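Oxidoreductase, NAD-binding/iron-sulfur cluster-binding protein (Nitratireductor pacificus pht-3B, PDB 4RAS) is a reductive dehalogenase that binds cobalamin and two [4Fe-4S] clusters and probably uses them to strip halogens from organic substrates. Local coordinates at residues 15-20 against 198-203; 65-70 against 621-626; 284-289 against 377-382; 344-349 against 494-499. All coordinates share one frame; numbering follows the deposited sequence.

Four contacts draw distant sequence together in one chain. From the N terminus, segment 15-20 opens contact 1 and 65-70 opens contact 2 before contact 1 closes at 198-203, so these two cross. Contact 1 holds the N-terminal loop to a connection of the first four-stranded sheet. Contact 2 closes only at 621-626, spanning the longest loop, enclosing contacts 3 and 4 and joining the loop between helices 47-58 and 76-89 to the hairpin 618-625. Within it, 284-289 and 344-349 open, then 377-382 and 494-499 close in the same order, so contacts 3 and 4 cross. Contact 3 belongs to the cobalamin pocket; contact 4 joins the start of helix 349-363 to the loop after strand 487-494.

Contact 1 of 4, residues 15-20 against 198-203; sequences PLALER and APFLRR
Phe200 is where the turn 198-203 meets the loop 15-20, touched by Leu16 along CB, CG and CD2 and by Leu18 at the neighbouring edge. Ala198 starts a type II beta turn that runs to Leu201, closed by a weak bond from Leu201 N to Ala198 O. Pro199 and Phe200 occupy its two central positions, and Phe200 carries the positive phi (73°) of the third. With chi1 at -51° the ring swings to the side opposite the carbonyl carbon and reaches toward 15-20. There Leu16 and Phe200 run past each other head to tail: the Leu16 methyls lie by the root of the aromatic side chain, CD1 4.0 Å from Phe200 CB, whereas Leu16 CB is 4.1 Å from Phe200 CD2. Leu18 comes in at the ring's edge, near its plane, with CD2 4.0 Å from Phe200 CE2. Ala17, the centre of an inverse gamma turn, approaches farther along, its CB 4.5 Å from Phe200 CZ. Next, Leu201 adds a second apolar touch, with CD2 4.0 Å from Leu16 CD1. An alanine at Leu16 keeps no branch to reach CB of Phe200 or the Leu201 methyl, and would probably leave the ring less firmly fixed on that flank. No hydrogen bond joins the segments; the side-chain contacts are apolar. Around them, Val235 of helix 233-237 touches both Ala17 and Phe200, Tyr88 of helix 76-89 meets Leu18, and Met94 of strand 94-99, an outermost strand of the first sheet, touches Leu18 and Pro199.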
loop_
_atom_site.group_PDB
_atom_site.type_symbol
_atom_site.label_atom_id
_atom_site.label_comp_id
_atom_site.label_asym_id
_atom_site.label_seq_id
_atom_site.Cartn_x
_atom_site.Cartn_y
_atom_site.Cartn_z
ATOM N N PRO A 15 -12.519 -3.632 -11.711
ATOM C CA PRO A 15 -13.543 -2.704 -11.265
ATOM C C PRO A 15 -14.394 -2.083 -12.377
ATOM O O PRO A 15 -15.324 -1.363 -12.068
ATOM C CB PRO A 15 -12.749 -1.620 -10.538
ATOM C CG PRO A 15 -11.448 -1.569 -11.251
ATOM C CD PRO A 15 -11.159 -3.036 -11.589
ATOM N N LEU A 16 -14.091 -2.389 -13.631
ATOM C CA LEU A 16 -14.882 -1.928 -14.742
ATOM C C LEU A 16 -15.656 -3.050 -15.388
ATOM O O LEU A 16 -15.261 -4.220 -15.382
ATOM C CB LEU A 16 -14.027 -1.199 -15.774
ATOM C CG LEU A 16 -13.170 -0.042 -15.218
ATOM C CD1 LEU A 16 -12.114 0.433 -16.237
ATOM C CD2 LEU A 16 -14.042 1.164 -14.886
ATOM N N ALA A 17 -16.731 -2.689 -16.030
ATOM C CA ALA A 17 -17.630 -3.684 -16.649
ATOM C C ALA A 17 -17.187 -4.115 -18.035
ATOM O O ALA A 17 -18.006 -4.161 -18.975
ATOM C CB ALA A 17 -19.020 -3.110 -16.690
ATOM N N LEU A 18 -15.932 -4.499 -18.154
ATOM C CA LEU A 18 -15.403 -4.871 -19.463
ATOM C C LEU A 18 -16.179 -6.033 -20.091
ATOM O O LEU A 18 -16.320 -6.082 -21.296
ATOM C CB LEU A 18 -13.913 -5.244 -19.394
ATOM C CG LEU A 18 -13.080 -4.171 -18.666
ATOM C CD1 LEU A 18 -11.619 -4.601 -18.631
ATOM C CD2 LEU A 18 -13.239 -2.828 -19.341
ATOM N N GLU A 19 -16.658 -6.960 -19.286
ATOM C CA GLU A 19 -17.395 -8.099 -19.815
ATOM C C GLU A 19 -18.743 -7.677 -20.427
ATOM O O GLU A 19 -19.425 -8.495 -20.933
ATOM C CB GLU A 19 -17.618 -9.153 -18.728
ATOM C CG GLU A 19 -18.746 -8.852 -17.701
ATOM C CD GLU A 19 -18.361 -7.826 -16.555
ATOM O OE1 GLU A 19 -17.279 -7.159 -16.597
ATOM O OE2 GLU A 19 -19.122 -7.774 -15.565
ATOM N N ARG A 20 -19.166 -6.406 -20.363
ATOM C CA ARG A 20 -20.449 -6.035 -20.960
ATOM C C ARG A 20 -20.267 -5.238 -22.247
ATOM O O ARG A 20 -21.209 -4.682 -22.764
ATOM C CB ARG A 20 -21.241 -5.179 -19.937
ATOM C CG ARG A 20 -21.937 -6.021 -18.880
ATOM C CD ARG A 20 -22.655 -5.181 -17.854
ATOM N NE ARG A 20 -23.266 -5.992 -16.805
ATOM C CZ ARG A 20 -24.468 -6.574 -16.874
ATOM N NH1 ARG A 20 -25.257 -6.410 -17.935
ATOM N NH2 ARG A 20 -24.888 -7.275 -15.829
ATOM N N ALA A 198 -9.881 4.252 -25.153
ATOM C CA ALA A 198 -10.260 3.105 -24.354
ATOM C C ALA A 198 -11.560 3.390 -23.687
ATOM O O ALA A 198 -11.728 4.403 -23.068
ATOM C CB ALA A 198 -9.217 2.818 -23.309
ATOM N N PRO A 199 -12.498 2.473 -23.774
ATOM C CA PRO A 199 -13.712 2.704 -22.988
ATOM C C PRO A 199 -13.390 3.008 -21.510
ATOM O O PRO A 199 -12.455 2.450 -20.961
ATOM C CB PRO A 199 -14.461 1.378 -23.127
ATOM C CG PRO A 199 -13.402 0.375 -23.452
ATOM C CD PRO A 199 -12.458 1.119 -24.330
ATOM N N PHE A 200 -14.180 3.877 -20.888
ATOM C CA PHE A 200 -14.069 4.240 -19.479
ATOM C C PHE A 200 -12.894 5.123 -19.069
ATOM O O PHE A 200 -12.972 5.764 -18.040
ATOM C CB PHE A 200 -14.110 3.046 -18.507
ATOM C CG PHE A 200 -15.262 2.118 -18.724
ATOM C CD1 PHE A 200 -16.557 2.523 -18.467
ATOM C CD2 PHE A 200 -15.050 0.795 -19.167
ATOM C CE1 PHE A 200 -17.629 1.638 -18.641
ATOM C CE2 PHE A 200 -16.134 -0.086 -19.342
ATOM C CZ PHE A 200 -17.405 0.329 -19.083
ATOM N N LEU A 201 -11.812 5.125 -19.782
ATOM C CA LEU A 201 -10.658 5.898 -19.357
ATOM C C LEU A 201 -10.639 7.182 -20.131
ATOM O O LEU A 201 -9.797 7.416 -20.992
ATOM C CB LEU A 201 -9.348 5.128 -19.541
ATOM C CG LEU A 201 -9.389 3.657 -19.155
ATOM C CD1 LEU A 201 -8.013 3.085 -19.267
ATOM C CD2 LEU A 201 -9.904 3.417 -17.745
ATOM N N ARG A 202 -11.559 8.057 -19.771
ATOM C CA ARG A 202 -11.773 9.295 -20.516
ATOM C C ARG A 202 -10.614 10.245 -20.338
ATOM O O ARG A 202 -10.415 11.092 -21.196
ATOM C CB ARG A 202 -13.124 9.954 -20.164
ATOM C CG ARG A 202 -14.365 9.047 -20.548
ATOM N N ARG A 203 -9.781 10.064 -19.319
ATOM C CA ARG A 203 -8.617 10.977 -19.174
ATOM C C ARG A 203 -7.421 10.678 -20.032
ATOM O O ARG A 203 -6.495 11.471 -20.051
ATOM C CB ARG A 203 -8.155 11.061 -17.727
ATOM C CG ARG A 203 -9.221 11.639 -16.807
ATOM C CD ARG A 203 -8.611 12.056 -15.485
ATOM N NE ARG A 203 -8.222 10.907 -14.655
ATOM C CZ ARG A 203 -8.980 10.347 -13.706
ATOM N NH1 ARG A 203 -10.189 10.813 -13.401
ATOM N NH2 ARG A 203 -8.494 9.315 -13.032
#

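Contact 2 of 4, residues 65-70 against 621-626; sequences VAPLGD and DGVAGA
Pro67 and Val623 meet through the ring of one and a single methyl branch of the other, their side chains crossing at about a right angle. Val623 CG1 sits 3.6 Å from Pro67 CB, and the ring's CG is almost as near. The rotamer explains this choice of branch: chi1 of -62° sets CG1 beside the backbone N, opposite the carbonyl carbon, which places it against the proline ring, while CG2 takes the position between N and C. The ring has a second neighbour at its other end, where Pro67 CD lies 3.6 Å from Gly622 O; Ala66 CB approaches the same carbonyl oxygen. Strand 623-625 pairs antiparallel with 618-620 in a beta hairpin, whose two-residue loop, Asp621 and Gly622, has positive phi at both residues, consistent with a type I' turn. The loop 65-70 lies along this hairpin without any direct hydrogen bond to it. Two waters carry the polar link instead. One donates to Pro67 O and accepts from Ala624 N, at 2.8 Å from each. The other is held by Asp70, whose chi1 of 63° brings the carboxylate round toward the strand's end; this water donates to Asp70 OD1 and accepts from Ala626 N. Between the two bridges, Gly69 CA packs directly against Ala624 O at 3.6 Å, with no side chain in between.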
loop_
_atom_site.group_PDB
_atom_site.type_symbol
_atom_site.label_atom_id
_atom_site.label_comp_id
_atom_site.label_asym_id
_atom_site.label_seq_id
_atom_site.Cartn_x
_atom_site.Cartn_y
_atom_site.Cartn_z
ATOM N N VAL A 65 15.457 -16.431 -14.681
ATOM C CA VAL A 65 14.312 -17.284 -14.655
ATOM C C VAL A 65 14.610 -18.412 -13.692
ATOM O O VAL A 65 15.609 -19.066 -13.778
ATOM C CB VAL A 65 14.077 -17.863 -16.051
ATOM C CG1 VAL A 65 12.852 -18.759 -16.065
ATOM C CG2 VAL A 65 13.952 -16.717 -17.057
ATOM N N ALA A 66 13.716 -18.654 -12.760
ATOM C CA ALA A 66 13.920 -19.720 -11.808
ATOM C C ALA A 66 13.669 -21.066 -12.509
ATOM O O ALA A 66 12.992 -21.108 -13.508
ATOM C CB ALA A 66 12.930 -19.516 -10.642
ATOM N N PRO A 67 14.152 -22.160 -11.931
ATOM C CA PRO A 67 13.805 -23.464 -12.441
ATOM C C PRO A 67 12.328 -23.714 -12.236
ATOM O O PRO A 67 11.715 -23.164 -11.307
ATOM C CB PRO A 67 14.600 -24.441 -11.546
ATOM C CG PRO A 67 15.745 -23.653 -11.009
ATOM C CD PRO A 67 15.178 -22.220 -10.863
ATOM N N LEU A 68 11.787 -24.557 -13.103
ATOM C CA LEU A 68 10.378 -24.920 -13.107
ATOM C C LEU A 68 10.070 -25.995 -12.063
ATOM O O LEU A 68 10.730 -27.021 -12.021
ATOM C CB LEU A 68 9.998 -25.393 -14.488
ATOM C CG LEU A 68 8.516 -25.586 -14.849
ATOM C CD1 LEU A 68 7.688 -24.334 -14.600
ATOM C CD2 LEU A 68 8.355 -26.052 -16.323
ATOM N N GLY A 69 9.150 -25.692 -11.130
ATOM C CA GLY A 69 8.676 -26.660 -10.136
ATOM C C GLY A 69 7.460 -27.392 -10.711
ATOM O O GLY A 69 7.174 -27.295 -11.897
ATOM N N ASP A 70 6.707 -28.054 -9.863
ATOM C CA ASP A 70 5.577 -28.870 -10.346
ATOM C C ASP A 70 4.207 -28.405 -9.847
ATOM O O ASP A 70 3.271 -29.192 -9.784
ATOM C CB ASP A 70 5.821 -30.323 -9.899
ATOM C CG ASP A 70 5.840 -30.458 -8.366
ATOM O OD1 ASP A 70 5.472 -29.504 -7.664
ATOM O OD2 ASP A 70 6.226 -31.511 -7.868
ATOM N N ASP A 621 14.555 -22.801 -1.743
ATOM C CA ASP A 621 15.801 -22.928 -2.509
ATOM C C ASP A 621 15.652 -22.549 -3.971
ATOM O O ASP A 621 16.078 -23.305 -4.850
ATOM C CB ASP A 621 16.370 -24.365 -2.469
ATOM C CG ASP A 621 16.697 -24.835 -1.053
ATOM O OD1 ASP A 621 16.993 -23.989 -0.155
ATOM O OD2 ASP A 621 16.658 -26.071 -0.841
ATOM N N GLY A 622 15.070 -21.394 -4.229
ATOM C CA GLY A 622 15.015 -20.860 -5.568
ATOM C C GLY A 622 13.978 -21.461 -6.502
ATOM O O GLY A 622 13.926 -21.054 -7.649
ATOM N N VAL A 623 13.156 -22.407 -6.031
ATOM C CA VAL A 623 12.069 -22.995 -6.851
ATOM C C VAL A 623 10.738 -22.914 -6.150
ATOM O O VAL A 623 10.666 -23.167 -4.982
ATOM C CB VAL A 623 12.273 -24.500 -7.243
ATOM C CG1 VAL A 623 13.517 -24.665 -8.081
ATOM C CG2 VAL A 623 12.361 -25.410 -6.013
ATOM N N ALA A 624 9.694 -22.559 -6.884
ATOM C CA ALA A 624 8.343 -22.479 -6.324
ATOM C C ALA A 624 7.724 -23.873 -6.272
ATOM O O ALA A 624 7.858 -24.657 -7.232
ATOM C CB ALA A 624 7.470 -21.567 -7.185
ATOM N N GLY A 625 7.048 -24.139 -5.174
ATOM C CA GLY A 625 6.377 -25.402 -4.936
ATOM C C GLY A 625 5.098 -25.175 -4.135
ATOM O O GLY A 625 4.795 -24.049 -3.676
ATOM N N ALA A 626 4.344 -26.235 -3.960
ATOM C CA ALA A 626 3.223 -26.245 -3.048
ATOM C C ALA A 626 3.732 -25.990 -1.656
ATOM O O ALA A 626 4.840 -26.307 -1.335
ATOM C CB ALA A 626 2.473 -27.598 -3.114
HETATM O O HOH W 1 10.144 -21.657 -9.545
HETATM O O HOH W 2 5.492 -28.761 -5.156
#

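Contact 3 of 4, residues 284-289 against 377-382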
loop_
_atom_site.group_PDB
_atom_site.type_symbol
_atom_site.label_atom_id
_atom_site.label_comp_id
_atom_site.label_asym_id
_atom_site.label_seq_id
_atom_site.Cartn_x
_atom_site.Cartn_y
_atom_site.Cartn_z
ATOM N N VAL A 284 14.546 5.691 20.506
ATOM C CA VAL A 284 14.896 4.272 20.457
ATOM C C VAL A 284 15.896 3.956 19.322
ATOM O O VAL A 284 15.823 4.552 18.258
ATOM C CB VAL A 284 13.638 3.504 20.120
ATOM C CG1 VAL A 284 13.878 2.045 20.237
ATOM C CG2 VAL A 284 12.582 3.916 21.109
ATOM N N ALA A 285 16.875 3.115 19.593
ATOM C CA ALA A 285 17.807 2.655 18.584
ATOM C C ALA A 285 17.076 1.936 17.474
ATOM O O ALA A 285 16.232 1.160 17.753
ATOM C CB ALA A 285 18.793 1.674 19.238
ATOM N N LYS A 286 17.446 2.122 16.217
ATOM C CA LYS A 286 16.965 1.232 15.105
ATOM C C LYS A 286 17.145 -0.239 15.476
ATOM O O LYS A 286 16.388 -1.051 15.084
ATOM C CB LYS A 286 17.720 1.458 13.832
ATOM C CG LYS A 286 17.119 2.396 12.793
ATOM C CD LYS A 286 16.114 1.656 11.891
ATOM C CE LYS A 286 16.693 1.281 10.532
ATOM N NZ LYS A 286 17.166 2.352 9.620
ATOM N N ARG A 287 18.203 -0.554 16.196
ATOM C CA ARG A 287 18.506 -1.870 16.551
ATOM C C ARG A 287 17.459 -2.511 17.447
ATOM O O ARG A 287 17.419 -3.706 17.542
ATOM C CB ARG A 287 19.894 -1.913 17.176
ATOM C CG ARG A 287 20.322 -3.226 17.774
ATOM C CD ARG A 287 20.508 -4.356 16.717
ATOM N NE ARG A 287 21.072 -5.515 17.407
ATOM C CZ ARG A 287 20.373 -6.307 18.210
ATOM N NH1 ARG A 287 19.077 -6.131 18.323
ATOM N NH2 ARG A 287 20.943 -7.278 18.901
ATOM N N GLY A 288 16.554 -1.723 18.019
ATOM C CA GLY A 288 15.394 -2.208 18.769
ATOM C C GLY A 288 14.102 -2.498 17.998
ATOM O O GLY A 288 13.192 -3.151 18.530
ATOM N N ASP A 289 14.006 -2.091 16.754
ATOM C CA ASP A 289 12.989 -2.620 15.824
ATOM C C ASP A 289 13.006 -4.198 15.907
ATOM O O ASP A 289 14.000 -4.781 15.746
ATOM C CB ASP A 289 13.310 -2.062 14.417
ATOM C CG ASP A 289 12.783 -2.933 13.225
ATOM O OD1 ASP A 289 12.544 -4.154 13.391
ATOM O OD2 ASP A 289 12.689 -2.358 12.091
ATOM N N MET A 377 10.546 11.566 17.009
ATOM C CA MET A 377 10.051 10.687 15.930
ATOM C C MET A 377 11.183 10.032 15.136
ATOM O O MET A 377 10.936 9.118 14.375
ATOM C CB MET A 377 9.140 11.398 14.912
ATOM C CG MET A 377 7.944 12.112 15.545
ATOM S SD MET A 377 7.001 13.053 14.313
ATOM C CE MET A 377 5.539 13.517 15.205
ATOM N N TYR A 378 12.415 10.501 15.318
ATOM C CA TYR A 378 13.539 9.899 14.684
ATOM C C TYR A 378 14.144 8.889 15.648
ATOM O O TYR A 378 14.197 9.082 16.881
ATOM C CB TYR A 378 14.617 10.964 14.405
ATOM C CG TYR A 378 14.323 11.985 13.321
ATOM C CD1 TYR A 378 13.552 13.092 13.602
ATOM C CD2 TYR A 378 14.837 11.852 12.067
ATOM C CE1 TYR A 378 13.306 14.047 12.628
ATOM C CE2 TYR A 378 14.594 12.791 11.098
ATOM C CZ TYR A 378 13.859 13.889 11.381
ATOM O OH TYR A 378 13.600 14.823 10.434
ATOM N N TYR A 379 14.621 7.823 15.079
ATOM C CA TYR A 379 15.360 6.840 15.870
ATOM C C TYR A 379 16.607 7.505 16.455
ATOM O O TYR A 379 17.117 8.467 15.833
ATOM C CB TYR A 379 15.825 5.670 14.973
ATOM C CG TYR A 379 14.729 4.759 14.487
ATOM C CD1 TYR A 379 14.197 3.807 15.286
ATOM C CD2 TYR A 379 14.357 4.792 13.168
ATOM C CE1 TYR A 379 13.169 3.008 14.837
ATOM C CE2 TYR A 379 13.350 4.001 12.674
ATOM C CZ TYR A 379 12.792 3.063 13.502
ATOM O OH TYR A 379 11.804 2.296 12.965
ATOM N N ALA A 380 17.143 6.904 17.529
ATOM C CA ALA A 380 18.345 7.435 18.213
ATOM C C ALA A 380 19.651 7.161 17.459
ATOM O O ALA A 380 20.503 8.080 17.324
ATOM C CB ALA A 380 18.464 6.885 19.586
ATOM N N SER A 381 19.733 5.966 16.838
ATOM C CA SER A 381 20.922 5.525 16.176
ATOM C C SER A 381 20.585 4.499 15.085
ATOM O O SER A 381 19.547 3.869 15.125
ATOM C CB SER A 381 21.881 4.920 17.194
ATOM O OG SER A 381 21.197 3.906 17.930
ATOM N N ASP A 382 21.431 4.385 14.090
ATOM C CA ASP A 382 21.243 3.408 13.006
ATOM C C ASP A 382 21.828 2.088 13.510
ATOM O O ASP A 382 22.510 2.064 14.510
ATOM C CB ASP A 382 21.922 3.873 11.714
ATOM C CG ASP A 382 23.459 3.743 11.769
ATOM O OD1 ASP A 382 23.947 2.612 11.486
ATOM O OD2 ASP A 382 24.185 4.759 12.100
HETATM O O HOH W 3 13.101 7.206 18.643
HETATM O O HOH W 4 12.758 0.449 10.947
#
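Val284 O receives the shortest direct bond of this contact, 2.8 Å from Ala380 N and nearly straight at 171°, although the donor stands 52° above the carbonyl plane. The same oxygen lies in plane at the edge of the Tyr379 ring. A second bond, Lys286 N to Ser381 O at 2.9 Å, follows in the same chain direction. The pairing is therefore parallel in sense but irregular, since Ala380 donates while its successor accepts. From there Lys286, bent at chi2 (-85°), folds its alkyl chain over one face of Tyr379 in a CH-pi contact, CG 3.9 Å from the ring centroid and displaced toward the rim. Further bends carry NZ to Ser455 O. Tyr379 OH is hydrogen-bonded to O58 of cobalamin, and it also accepts from a water that donates to Asp289 OD2, which links the two segments at the ligand. A leucine in place of Tyr379 has neither ring nor hydroxyl, and would probably leave O58 without this partner and the lysine chain without its flat support. Ser381 OG, which packs against Ala285 CB, is bonded to Gly662 N. Asp289 caps helix 290-296 through OD1, while loop 377-382 lies between strands 367-372 and 395-402 of the second sheet, and its Met377 touches helix 459-465.

Contact 4 of 4, residues 344-349 against 494-499; sequences GDLSDP and TDLPMS
Pro349 O and the backbone of Met498 and Ser499 form the close part of this contact, although Pro349 and Ser499 are themselves at its exposed rim. Ser499 N donates to Pro349 O at 3.1 Å, yet it comes from high above the carbonyl plane, with a C=O...N angle of only 103°. The same oxygen accepts a CA-H contact from Met498 CA at 3.4 Å, so two adjacent residues share one acceptor. Ser499 OG lies close by, 3.4 Å from Pro349 C. The inner side is looser by contrast. Leu346 and the buried Leu496 meet at about a right angle through one atom each, CG to CD1 at 4.1 Å; chi1 of 178° turns the Leu496 branch away from its backbone N and out to its partner. Helix 349-363 backs this side, where Ile356 touches both Leu496 and Met498. Toward solvent lies Ser347, whose N and OG both bond to Asp345 OD1; the N bond makes an Asx turn. Thr494 OG1 receives Leu496 N in an ST turn as strand 487-494 ends. Asp348 at the N-cap, bonding weakly to Gly350 N, with a proline in the next position, is a classic helix start.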
loop_
_atom_site.group_PDB
_atom_site.type_symbol
_atom_site.label_atom_id
_atom_site.label_comp_id
_atom_site.label_asym_id
_atom_site.label_seq_id
_atom_site.Cartn_x
_atom_site.Cartn_y
_atom_site.Cartn_z
ATOM N N GLY A 344 8.208 27.554 -8.937
ATOM C CA GLY A 344 7.230 28.634 -8.885
ATOM C C GLY A 344 7.289 29.241 -7.521
ATOM O O GLY A 344 8.310 29.143 -6.806
ATOM N N ASP A 345 6.200 29.883 -7.142
ATOM C CA ASP A 345 6.147 30.631 -5.872
ATOM C C ASP A 345 6.026 29.690 -4.653
ATOM O O ASP A 345 5.032 29.038 -4.440
ATOM C CB ASP A 345 4.991 31.621 -5.948
ATOM C CG ASP A 345 4.688 32.279 -4.625
ATOM O OD1 ASP A 345 5.602 32.548 -3.819
ATOM O OD2 ASP A 345 3.496 32.562 -4.405
ATOM N N LEU A 346 7.049 29.664 -3.822
ATOM C CA LEU A 346 7.059 28.799 -2.643
ATOM C C LEU A 346 6.904 29.587 -1.342
ATOM O O LEU A 346 7.182 29.087 -0.300
ATOM C CB LEU A 346 8.363 28.018 -2.600
ATOM C CG LEU A 346 8.476 26.665 -3.309
ATOM C CD1 LEU A 346 7.385 26.354 -4.336
ATOM C CD2 LEU A 346 9.851 26.541 -3.936
ATOM N N SER A 347 6.424 30.805 -1.382
ATOM C CA SER A 347 6.459 31.625 -0.163
ATOM C C SER A 347 5.244 31.428 0.759
ATOM O O SER A 347 5.246 31.902 1.866
ATOM C CB SER A 347 6.640 33.130 -0.528
ATOM O OG SER A 347 5.518 33.547 -1.259
ATOM N N ASP A 348 4.200 30.776 0.300
ATOM C CA ASP A 348 3.011 30.594 1.110
ATOM C C ASP A 348 2.953 29.117 1.579
ATOM O O ASP A 348 2.723 28.221 0.803
ATOM C CB ASP A 348 1.774 30.992 0.299
ATOM C CG ASP A 348 0.444 30.763 1.068
ATOM O OD1 ASP A 348 0.390 30.179 2.181
ATOM O OD2 ASP A 348 -0.585 31.227 0.558
ATOM N N PRO A 349 3.147 28.882 2.865
ATOM C CA PRO A 349 3.122 27.497 3.346
ATOM C C PRO A 349 1.801 26.767 3.174
ATOM O O PRO A 349 1.799 25.529 3.011
ATOM C CB PRO A 349 3.460 27.618 4.833
ATOM C CG PRO A 349 3.998 29.020 5.028
ATOM C CD PRO A 349 3.340 29.855 3.969
ATOM N N THR A 494 11.263 16.632 4.974
ATOM C CA THR A 494 11.744 17.684 4.129
ATOM C C THR A 494 11.724 18.973 4.884
ATOM O O THR A 494 11.128 19.043 5.963
ATOM C CB THR A 494 10.892 17.880 2.920
ATOM O OG1 THR A 494 11.459 18.893 2.076
ATOM C CG2 THR A 494 9.534 18.294 3.277
ATOM N N ASP A 495 12.443 19.986 4.344
ATOM C CA ASP A 495 12.441 21.337 4.887
ATOM C C ASP A 495 11.552 22.265 4.107
ATOM O O ASP A 495 11.426 23.454 4.450
ATOM C CB ASP A 495 13.855 21.917 4.874
ATOM C CG ASP A 495 14.772 21.209 5.855
ATOM O OD1 ASP A 495 14.256 20.775 6.948
ATOM O OD2 ASP A 495 16.023 21.147 5.531
ATOM N N LEU A 496 10.871 21.780 3.081
ATOM C CA LEU A 496 9.927 22.683 2.406
ATOM C C LEU A 496 8.879 23.157 3.406
ATOM O O LEU A 496 8.227 22.330 4.040
ATOM C CB LEU A 496 9.286 21.966 1.276
ATOM C CG LEU A 496 8.268 22.841 0.566
ATOM C CD1 LEU A 496 8.968 23.815 -0.340
ATOM C CD2 LEU A 496 7.344 21.991 -0.286
ATOM N N PRO A 497 8.748 24.473 3.630
ATOM C CA PRO A 497 7.741 24.929 4.602
ATOM C C PRO A 497 6.321 24.711 4.124
ATOM O O PRO A 497 5.973 25.039 2.993
ATOM C CB PRO A 497 8.003 26.473 4.762
ATOM C CG PRO A 497 9.347 26.694 4.147
ATOM C CD PRO A 497 9.387 25.636 3.004
ATOM N N MET A 498 5.500 24.172 5.019
ATOM C CA MET A 498 4.114 23.762 4.730
ATOM C C MET A 498 3.312 23.935 5.985
ATOM O O MET A 498 3.747 23.491 7.038
ATOM C CB MET A 498 4.108 22.278 4.325
ATOM C CG MET A 498 4.822 21.923 3.041
ATOM S SD MET A 498 5.048 20.115 2.870
ATOM C CE MET A 498 6.167 19.817 4.204
ATOM N N SER A 499 2.116 24.466 5.893
ATOM C CA SER A 499 1.170 24.338 7.028
ATOM C C SER A 499 0.922 22.858 7.353
ATOM O O SER A 499 0.800 22.045 6.485
ATOM C CB SER A 499 -0.191 24.964 6.706
ATOM O OG SER A 499 0.054 26.223 6.076
#